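Local coordinates for SWD1-like protein (Myceliophthora thermophila, PDB 6E29), which probably serves as the WD-repeat beta-propeller part of Cps50 (Swd1), a subunit of the COMPASS complex that methylates histone H3, at residues 39-44 with 49-54; 21-26 with 55-60. All coordinates share one frame; numbering follows the deposited sequence.

How the interactions relate
Interaction 1 is the buried pairing of the second and third strands within one propeller blade; interaction 2, its centre 8 Å from that of interaction 1, lies at the surface where this blade meets the preceding one, the sheet that holds strand 19-23. The third and fourth strands of the blade are neighbours, probably joined by hydrogen bonds from Ala60 N to Ile51 O, 2.8 Å, and from Asp53 N to Gly58 O, 2.9 Å. Val50 CG1 also packs 3.5 Å from Val59 CG2. Strand 48-53 leads through the turn carrying Met57 into strand 58-64, and that turn meets strand 19-23.

Interaction 1 of 2, residues 39-44 with 49-54; sequences FLASGR and VVIWDL
The indole of Trp52 turns its edge to strand 39-44, with Leu40 O and the CB of Ser42 both lying near the ring plane; Trp52 NE1 is 3.6 Å from Ser42 CB. One face of the same ring receives Val50 CG1, offset toward the rim. NE1 is buried with no partner in the model; Ser42, one pair along, is small enough to let the indole edge come close, and its hydroxyl bonds to Ser28. The phenyl ring of Phe39 approaches obliquely on the other face of the sheet: CD1 is 3.8 Å from Ile51 CG2. Its CG stands anti to the carbonyl carbon (chi1 -71°), which carries the ring across to the backbone of Asp53, and the ring and carboxylate planes are 55° apart. Alanine fits beside Ile51, whose CD1 folds back to 3.8 Å from Ala41 CB. Leu54 finishes the contact, its CD2 lying 3.9 Å from Leu40 CB.

Between these two layers of side chains the backbones form a regular antiparallel hairpin. Leu40 with Trp52 and Ser42 with Val50 are the hydrogen-bonded pairs, two bonds each; Trp52 N to Leu40 O is short, 2.7 Å, and almost straight at 174°. Trp52 and Asp53 are the Trp-Asp dipeptide that gives WD repeats their name, placed at the end of the third strand. Asp53 OD2 accepts a bond from Glu55 N that probably helps to hold the turn that follows, whereas Arg44 directs its guanidinium to Asp46 in the hairpin loop.

On one side, strand 28-33 flanks 39-44, and Val31 and Phe33 touch Leu40; on the other, strand 58-64 flanks 48-53. Strands 70-75 and 81-86 of the next blade lie against Ala41 and Val49.

Interaction 2 of 2, residues 21-26 with 55-60; sequences NTIRSG and ETMGVA
Met57 reaches from the turn before strand 58-64 to Asn21 and Ile23 of strand 19-23, and it buries 81 Å² against that segment. Bends at chi2 and chi3 fold its chain round and bring the terminal methyl CE to 3.8 Å from Ile23 CG2, while Met57 CG, nearer the backbone, lies 3.6 Å from Asn21 ND2. Ile23, with 38 Å² buried, crosses the methionine at about a right angle and offers both branch ends to the one methyl, its CD1 being 4.0 Å from Met57 CE. Its CG1 sits between the backbone N and the carbonyl carbon (chi1 60°), leaving CG2 beside the N, from where it meets the methyl. A beta-branched, apolar residue suits an extended strand that must turn a greasy surface to its neighbour, and Ile23 also touches the indole of Trp52.

The segments belong to adjacent blades of a seven-bladed WD propeller. Strand 19-23 comes from the start of the chain yet is the outer strand of the sheet formed by the last strands, 317-322, 328-333 and 339-343, the Velcro-like closure familiar in propellers. Residues 55-60, in contrast, form the turn and the beginning of the outer strand, 58-64, of the following blade, so the contact spans the seam next to that closure.

Asn21 buries 33 Å² and crosses Met57 obliquely, laying its amide nitrogen against the CG methylene in a plain van der Waals touch; a polar amide suits this partly exposed position, where part of it can rest on a methylene. The flexible, unbranched methionine can follow such a mixed surface, and it also touches Ile341 of strand 339-343. With an alanine at Met57 the CG and CE contacts vanish, which is likely to leave a gap beside Ile23 and the Asn21 amide without its apolar neighbour. Backbone bonds from Asn21 and Ile23 to Ile341 and Ile339 anchor the strand that Met57 meets.

Interaction 1 of 2, residues 39-44 with 49-54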
loop_
_atom_site.group_PDB
_atom_site.type_symbol
_atom_site.label_atom_id
_atom_site.label_comp_id
_atom_site.label_asym_id
_atom_site.label_seq_id
_atom_site.Cartn_x
_atom_site.Cartn_y
_atom_site.Cartn_z
ATOM N N PHE B 39 8.052 -16.993 2.119
ATOM C CA PHE B 39 9.023 -15.986 2.516
ATOM C C PHE B 39 8.313 -14.702 2.941
ATOM O O PHE B 39 7.240 -14.350 2.434
ATOM C CB PHE B 39 10.026 -15.644 1.371
ATOM C CG PHE B 39 10.996 -16.711 1.071
ATOM C CD1 PHE B 39 12.139 -16.836 1.827
ATOM C CD2 PHE B 39 10.772 -17.613 0.034
ATOM C CE1 PHE B 39 13.065 -17.848 1.541
ATOM C CE2 PHE B 39 11.703 -18.648 -0.238
ATOM C CZ PHE B 39 12.822 -18.745 0.512
ATOM N N LEU B 40 8.945 -13.988 3.869
ATOM C CA LEU B 40 8.423 -12.725 4.374
ATOM C C LEU B 40 9.531 -11.702 4.296
ATOM O O LEU B 40 10.671 -11.980 4.683
ATOM C CB LEU B 40 7.930 -12.855 5.811
ATOM C CG LEU B 40 7.546 -11.531 6.468
ATOM C CD1 LEU B 40 6.175 -11.074 5.953
ATOM C CD2 LEU B 40 7.556 -11.716 7.978
ATOM N N ALA B 41 9.228 -10.540 3.727
ATOM C CA ALA B 41 10.187 -9.470 3.721
ATOM C C ALA B 41 9.870 -8.487 4.830
ATOM O O ALA B 41 8.703 -8.218 5.116
ATOM C CB ALA B 41 10.169 -8.739 2.379
ATOM N N SER B 42 10.905 -7.971 5.446
ATOM C CA SER B 42 10.801 -6.979 6.504
ATOM C C SER B 42 11.691 -5.791 6.149
ATOM O O SER B 42 12.806 -5.966 5.659
ATOM C CB SER B 42 11.212 -7.613 7.860
ATOM O OG SER B 42 11.153 -6.672 8.896
ATOM N N GLY B 43 11.210 -4.571 6.372
ATOM C CA GLY B 43 12.033 -3.381 6.186
ATOM C C GLY B 43 12.200 -2.764 7.559
ATOM O O GLY B 43 11.326 -2.930 8.427
ATOM N N ARG B 44 13.334 -2.091 7.771
ATOM C CA ARG B 44 13.728 -1.614 9.094
ATOM C C ARG B 44 13.947 -0.115 9.083
ATOM O O ARG B 44 14.110 0.517 8.029
ATOM C CB ARG B 44 15.005 -2.326 9.599
ATOM C CG ARG B 44 15.097 -3.752 9.060
ATOM C CD ARG B 44 16.095 -4.644 9.719
ATOM N NE ARG B 44 17.293 -3.984 10.164
ATOM C CZ ARG B 44 18.369 -4.636 10.618
ATOM N NH1 ARG B 44 18.379 -5.968 10.646
ATOM N NH2 ARG B 44 19.433 -3.957 11.027
ATOM N N VAL B 49 16.675 -4.338 4.550
ATOM C CA VAL B 49 15.564 -5.217 4.226
ATOM C C VAL B 49 15.956 -6.651 4.540
ATOM O O VAL B 49 17.066 -7.073 4.212
ATOM C CB VAL B 49 15.147 -5.087 2.753
ATOM C CG1 VAL B 49 14.035 -6.121 2.438
ATOM C CG2 VAL B 49 14.636 -3.659 2.509
ATOM N N VAL B 50 15.061 -7.378 5.222
ATOM C CA VAL B 50 15.331 -8.731 5.681
ATOM C C VAL B 50 14.355 -9.691 5.009
ATOM O O VAL B 50 13.153 -9.423 4.924
ATOM C CB VAL B 50 15.261 -8.836 7.221
ATOM C CG1 VAL B 50 15.574 -10.268 7.681
ATOM C CG2 VAL B 50 16.262 -7.874 7.839
ATOM N N ILE B 51 14.885 -10.782 4.488
ATOM C CA ILE B 51 14.096 -11.839 3.875
ATOM C C ILE B 51 14.097 -12.988 4.876
ATOM O O ILE B 51 15.155 -13.558 5.148
ATOM C CB ILE B 51 14.702 -12.290 2.541
ATOM C CG1 ILE B 51 14.856 -11.081 1.580
ATOM C CG2 ILE B 51 13.919 -13.472 1.987
ATOM C CD1 ILE B 51 13.541 -10.224 1.494
ATOM N N TRP B 52 12.924 -13.312 5.437
ATOM C CA TRP B 52 12.781 -14.425 6.384
ATOM C C TRP B 52 12.279 -15.660 5.656
ATOM O O TRP B 52 11.272 -15.601 4.953
ATOM C CB TRP B 52 11.785 -14.082 7.487
ATOM C CG TRP B 52 12.133 -12.908 8.298
ATOM C CD1 TRP B 52 11.886 -11.584 8.008
ATOM C CD2 TRP B 52 12.769 -12.928 9.574
ATOM N NE1 TRP B 52 12.362 -10.786 9.029
ATOM C CE2 TRP B 52 12.875 -11.589 10.011
ATOM C CE3 TRP B 52 13.235 -13.953 10.405
ATOM C CZ2 TRP B 52 13.461 -11.258 11.219
ATOM C CZ3 TRP B 52 13.781 -13.619 11.595
ATOM C CH2 TRP B 52 13.901 -12.281 11.992
ATOM N N ASP B 53 12.985 -16.777 5.825
ATOM C CA ASP B 53 12.504 -18.077 5.379
ATOM C C ASP B 53 11.447 -18.564 6.373
ATOM O O ASP B 53 11.779 -18.857 7.522
ATOM C CB ASP B 53 13.695 -19.027 5.303
ATOM C CG ASP B 53 13.354 -20.377 4.715
ATOM O OD1 ASP B 53 14.197 -20.934 3.978
ATOM O OD2 ASP B 53 12.261 -20.902 4.994
ATOM N N LEU B 54 10.179 -18.691 5.929
ATOM C CA LEU B 54 9.087 -19.019 6.863
ATOM C C LEU B 54 9.140 -20.466 7.342
ATOM O O LEU B 54 8.616 -20.781 8.410
ATOM C CB LEU B 54 7.718 -18.723 6.232
ATOM C CG LEU B 54 7.622 -17.235 5.915
ATOM C CD1 LEU B 54 6.283 -16.855 5.339
ATOM C CD2 LEU B 54 7.919 -16.467 7.202
#

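Interaction 2 of 2, residues 21-26 with 55-60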
loop_
_atom_site.group_PDB
_atom_site.type_symbol
_atom_site.label_atom_id
_atom_site.label_comp_id
_atom_site.label_asym_id
_atom_site.label_seq_id
_atom_site.Cartn_x
_atom_site.Cartn_y
_atom_site.Cartn_z
ATOM N N ASN B 21 4.499 -16.998 16.435
ATOM C CA ASN B 21 5.873 -16.596 16.222
ATOM C C ASN B 21 6.028 -15.137 16.593
ATOM O O ASN B 21 5.103 -14.336 16.414
ATOM C CB ASN B 21 6.280 -16.822 14.760
ATOM C CG ASN B 21 6.243 -18.270 14.389
ATOM O OD1 ASN B 21 5.247 -18.749 13.849
ATOM N ND2 ASN B 21 7.302 -18.999 14.744
ATOM N N THR B 22 7.175 -14.820 17.174
ATOM C CA THR B 22 7.625 -13.447 17.378
ATOM C C THR B 22 9.035 -13.435 16.824
ATOM O O THR B 22 9.863 -14.254 17.227
ATOM C CB THR B 22 7.632 -13.001 18.856
ATOM O OG1 THR B 22 6.325 -13.111 19.465
ATOM C CG2 THR B 22 8.103 -11.569 18.945
ATOM N N ILE B 23 9.314 -12.553 15.883
ATOM C CA ILE B 23 10.670 -12.483 15.350
ATOM C C ILE B 23 11.129 -11.037 15.374
ATOM O O ILE B 23 10.331 -10.097 15.392
ATOM C CB ILE B 23 10.751 -13.068 13.927
ATOM C CG1 ILE B 23 9.823 -12.276 12.975
ATOM C CG2 ILE B 23 10.417 -14.584 13.984
ATOM C CD1 ILE B 23 9.767 -12.776 11.550
ATOM N N ARG B 24 12.437 -10.857 15.371
ATOM C CA ARG B 24 12.947 -9.494 15.367
ATOM C C ARG B 24 14.296 -9.473 14.697
ATOM O O ARG B 24 15.188 -10.251 15.059
ATOM C CB ARG B 24 13.046 -8.892 16.779
ATOM C CG ARG B 24 13.246 -7.358 16.757
ATOM C CD ARG B 24 13.584 -6.768 18.135
ATOM N NE ARG B 24 13.627 -5.303 18.084
ATOM C CZ ARG B 24 14.685 -4.585 17.722
ATOM N NH1 ARG B 24 15.818 -5.185 17.383
ATOM N NH2 ARG B 24 14.622 -3.262 17.704
ATOM N N SER B 25 14.429 -8.583 13.713
ATOM C CA SER B 25 15.744 -8.225 13.196
ATOM C C SER B 25 15.736 -6.708 13.010
ATOM O O SER B 25 15.125 -6.205 12.071
ATOM C CB SER B 25 16.050 -8.963 11.894
ATOM O OG SER B 25 17.278 -8.497 11.355
ATOM N N GLY B 26 16.373 -5.983 13.917
ATOM C CA GLY B 26 16.211 -4.515 13.851
ATOM C C GLY B 26 14.767 -4.116 14.132
ATOM O O GLY B 26 13.921 -4.942 14.472
ATOM N N GLU B 55 9.878 -21.346 6.678
ATOM C CA GLU B 55 9.957 -22.731 7.168
ATOM C C GLU B 55 10.666 -22.891 8.541
ATOM O O GLU B 55 10.162 -23.558 9.445
ATOM C CB GLU B 55 10.633 -23.626 6.125
ATOM C CG GLU B 55 11.131 -24.953 6.675
ATOM C CD GLU B 55 10.022 -25.977 6.815
ATOM O OE1 GLU B 55 8.842 -25.575 6.865
ATOM O OE2 GLU B 55 10.332 -27.185 6.875
ATOM N N THR B 56 11.833 -22.264 8.659
ATOM C CA THR B 56 12.738 -22.260 9.822
ATOM C C THR B 56 12.532 -20.989 10.642
ATOM O O THR B 56 12.990 -20.901 11.786
ATOM C CB THR B 56 14.128 -22.164 9.141
ATOM O OG1 THR B 56 14.109 -21.250 8.043
ATOM C CG2 THR B 56 14.625 -23.526 8.663
ATOM N N MET B 57 11.870 -19.997 10.059
ATOM C CA MET B 57 11.648 -18.698 10.688
ATOM C C MET B 57 12.953 -17.973 10.970
ATOM O O MET B 57 13.009 -17.141 11.877
ATOM C CB MET B 57 10.832 -18.815 11.990
ATOM C CG MET B 57 9.397 -19.227 11.817
ATOM S SD MET B 57 8.493 -18.245 10.605
ATOM C CE MET B 57 8.608 -16.584 11.259
ATOM N N GLY B 58 14.018 -18.293 10.218
ATOM C CA GLY B 58 15.266 -17.573 10.293
ATOM C C GLY B 58 15.459 -16.602 9.120
ATOM O O GLY B 58 14.688 -16.559 8.166
ATOM N N VAL B 59 16.543 -15.834 9.208
ATOM C CA VAL B 59 16.881 -14.858 8.181
ATOM C C VAL B 59 17.599 -15.570 7.048
ATOM O O VAL B 59 18.593 -16.250 7.277
ATOM C CB VAL B 59 17.753 -13.737 8.748
ATOM C CG1 VAL B 59 18.397 -12.947 7.588
ATOM C CG2 VAL B 59 16.898 -12.817 9.613
ATOM N N ALA B 60 17.097 -15.405 5.825
ATOM C CA ALA B 60 17.685 -15.964 4.620
ATOM C C ALA B 60 18.657 -14.991 3.987
ATOM O O ALA B 60 19.718 -15.402 3.509
ATOM C CB ALA B 60 16.608 -16.338 3.608
#